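Local coordinates for exopolyphosphatase-related protein (Archaeoglobus fulgidus, PDB 3LLV) that has a Rossmann-fold NAD(P)-binding domain of the TrkA-N family, the part described here, and as a whole may bind nucleic acid, at residues 90-95 / 116-121. Residues are numbered along the deposited sequence; the frame is centred on the assembly and turned at random.
Sequences ALRSVS and GANLVV
R92 grips the carbonyl of G116 side-on, with two nitrogens converging on one oxygen. R92 NE donates to G116 O at 2.9 Å and R92 NH2 to the same oxygen at 3.0 Å. Both reach it from one face of the carbonyl plane, and bent N-H···O angles of 144° and 138° are the price of sharing a single acceptor. NH2 also lies near the side-chain amide of N118, whose plane stands almost perpendicular to the guanidinium. The arginine chain reaches G116 by bending at chi2 (-80°), which carries the group across from the helix. On the side of the guanidinium turned away from G116, R92 NH1 donates to S95 O at 2.9 Å, and NH2 has a further acceptor in V97 O, so three backbone carbonyls fix the rotation of the guanidinium. Arginine suits this place because its flat end offers several N-H groups at once. Glycine suits position 116 because it readily takes the positive phi with which it closes helix 109-114 in a Schellman motif. At the surface of the Rossmann fold, the contact thus joins the C-terminal end of helix 81-94 to the turn between helix 109-114 and edge strand 119-122, which pairs in parallel with strand 99-103.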
ATOM      1  N   ALA A  90      13.002  -1.203  -2.371  1.00 11.22           N
ATOM      2  CA  ALA A  90      13.371  -2.016  -1.193  1.00 10.40           C
ATOM      3  C   ALA A  90      12.650  -3.367  -1.230  1.00 10.34           C
ATOM      4  O   ALA A  90      13.269  -4.440  -1.068  1.00 10.05           O
ATOM      5  CB  ALA A  90      13.055  -1.268   0.140  1.00 11.40           C
ATOM      6  N   LEU A  91      11.339  -3.306  -1.451  1.00 10.27           N
ATOM      7  CA  LEU A  91      10.523  -4.493  -1.568  1.00 10.50           C
ATOM      8  C   LEU A  91      11.065  -5.408  -2.648  1.00 10.48           C
ATOM      9  O   LEU A  91      11.292  -6.587  -2.396  1.00 10.73           O
ATOM     10  CB  LEU A  91       9.053  -4.117  -1.860  1.00 10.98           C
ATOM     11  CG  LEU A  91       8.116  -5.319  -1.987  1.00 10.84           C
ATOM     12  CD1 LEU A  91       8.042  -6.155  -0.691  1.00 13.08           C
ATOM     13  CD2 LEU A  91       6.701  -4.867  -2.425  1.00 12.39           C
ATOM     14  N   ARG A  92      11.282  -4.855  -3.837  1.00 10.63           N
ATOM     15  CA  ARG A  92      11.731  -5.642  -4.989  1.00 11.67           C
ATOM     16  C   ARG A  92      13.134  -6.263  -4.861  1.00 13.03           C
ATOM     17  O   ARG A  92      13.449  -7.283  -5.529  1.00 14.62           O
ATOM     18  CB  ARG A  92      11.563  -4.808  -6.261  1.00 10.85           C
ATOM     19  CG  ARG A  92      10.126  -4.746  -6.704  1.00 12.14           C
ATOM     20  CD  ARG A  92       9.735  -6.032  -7.462  1.00 10.98           C
ATOM     21  NE  ARG A  92       8.293  -6.037  -7.740  1.00 12.27           N
ATOM     22  CZ  ARG A  92       7.359  -6.511  -6.923  1.00  8.53           C
ATOM     23  NH1 ARG A  92       7.665  -7.039  -5.746  1.00 11.60           N
ATOM     24  NH2 ARG A  92       6.086  -6.394  -7.246  1.00 10.95           N
ATOM     25  N   SER A  93      13.965  -5.650  -4.019  1.00 13.68           N
ATOM     26  CA  SER A  93      15.294  -6.188  -3.733  0.50 13.54           C
ATOM     27  C   SER A  93      15.189  -7.496  -2.942  1.00 13.21           C
ATOM     28  O   SER A  93      16.127  -8.290  -2.934  1.00 13.84           O
ATOM     29  CB  SER A  93      16.140  -5.175  -2.971  0.50 14.17           C
ATOM     30  OG  SER A  93      15.776  -5.164  -1.600  0.50 14.85           O
ATOM     31  N   VAL A  94      14.039  -7.710  -2.295  1.00 11.84           N
ATOM     32  CA  VAL A  94      13.759  -8.901  -1.468  1.00 11.92           C
ATOM     33  C   VAL A  94      12.792  -9.902  -2.119  1.00 11.61           C
ATOM     34  O   VAL A  94      13.000 -11.116  -1.994  1.00 10.82           O
ATOM     35  CB  VAL A  94      13.187  -8.490  -0.074  1.00 12.18           C
ATOM     36  CG1 VAL A  94      12.844  -9.715   0.789  1.00 12.85           C
ATOM     37  CG2 VAL A  94      14.190  -7.582   0.673  1.00 12.18           C
ATOM     38  N   SER A  95      11.741  -9.408  -2.785  1.00 12.07           N
ATOM     39  CA  SER A  95      10.647 -10.284  -3.187  1.00 11.86           C
ATOM     40  C   SER A  95       9.968  -9.807  -4.455  1.00 11.70           C
ATOM     41  O   SER A  95       9.908  -8.591  -4.709  1.00 12.26           O
ATOM     42  CB  SER A  95       9.596 -10.315  -2.072  1.00 13.10           C
ATOM     43  OG  SER A  95       8.465 -11.104  -2.418  1.00 12.79           O
ATOM     44  N   GLY A 116       9.201  -2.233 -10.963  1.00 10.28           N
ATOM     45  CA  GLY A 116       8.543  -3.485 -10.608  1.00 10.47           C
ATOM     46  C   GLY A 116       7.136  -3.408 -10.034  1.00 10.11           C
ATOM     47  O   GLY A 116       6.645  -4.400  -9.480  1.00 10.64           O
ATOM     48  N   ALA A 117       6.469  -2.258 -10.138  1.00  9.47           N
ATOM     49  CA  ALA A 117       5.047  -2.191  -9.750  1.00  9.57           C
ATOM     50  C   ALA A 117       4.243  -3.033 -10.728  1.00  9.50           C
ATOM     51  O   ALA A 117       4.324  -2.777 -11.949  1.00 11.14           O
ATOM     52  CB  ALA A 117       4.537  -0.743  -9.760  1.00  8.85           C
ATOM     53  N   ASN A 118       3.480  -4.010 -10.219  1.00  9.01           N
ATOM     54  CA  ASN A 118       2.564  -4.784 -11.078  1.00  9.16           C
ATOM     55  C   ASN A 118       1.440  -3.922 -11.614  1.00  9.10           C
ATOM     56  O   ASN A 118       1.054  -4.025 -12.788  1.00  9.22           O
ATOM     57  CB  ASN A 118       1.977  -5.987 -10.365  1.00  8.65           C
ATOM     58  CG  ASN A 118       3.037  -6.986  -9.933  1.00 10.83           C
ATOM     59  OD1 ASN A 118       3.220  -8.069 -10.542  1.00 11.82           O
ATOM     60  ND2 ASN A 118       3.740  -6.643  -8.895  1.00  5.84           N
ATOM     61  N   LEU A 119       0.902  -3.072 -10.745  1.00  8.72           N
ATOM     62  CA  LEU A 119      -0.129  -2.115 -11.126  1.00  8.72           C
ATOM     63  C   LEU A 119       0.179  -0.784 -10.456  1.00  9.36           C
ATOM     64  O   LEU A 119       0.656  -0.754  -9.324  1.00  9.50           O
ATOM     65  CB  LEU A 119      -1.515  -2.563 -10.695  1.00  9.53           C
ATOM     66  CG  LEU A 119      -2.088  -3.783 -11.405  1.00 10.43           C
ATOM     67  CD1 LEU A 119      -3.447  -4.173 -10.800  1.00 13.79           C
ATOM     68  CD2 LEU A 119      -2.228  -3.552 -12.932  1.00 12.58           C
ATOM     69  N   VAL A 120      -0.088   0.287 -11.194  1.00 10.08           N
ATOM     70  CA  VAL A 120      -0.024   1.638 -10.688  1.00 10.27           C
ATOM     71  C   VAL A 120      -1.443   2.212 -10.550  1.00 11.43           C
ATOM     72  O   VAL A 120      -2.239   2.147 -11.492  1.00 12.55           O
ATOM     73  CB  VAL A 120       0.874   2.502 -11.579  1.00 10.60           C
ATOM     74  CG1 VAL A 120       0.661   4.012 -11.288  1.00 11.39           C
ATOM     75  CG2 VAL A 120       2.322   2.089 -11.385  1.00 11.13           C
ATOM     76  N   VAL A 121      -1.757   2.761  -9.377  1.00 11.38           N
ATOM     77  CA  VAL A 121      -2.996   3.514  -9.205  1.00 11.40           C
ATOM     78  C   VAL A 121      -2.593   4.983  -9.281  1.00 10.63           C
ATOM     79  O   VAL A 121      -1.992   5.506  -8.348  1.00 10.42           O
ATOM     80  CB  VAL A 121      -3.648   3.189  -7.858  1.00 12.35           C
ATOM     81  CG1 VAL A 121      -4.774   4.200  -7.507  1.00 13.49           C
ATOM     82  CG2 VAL A 121      -4.204   1.760  -7.872  1.00 12.96           C
TER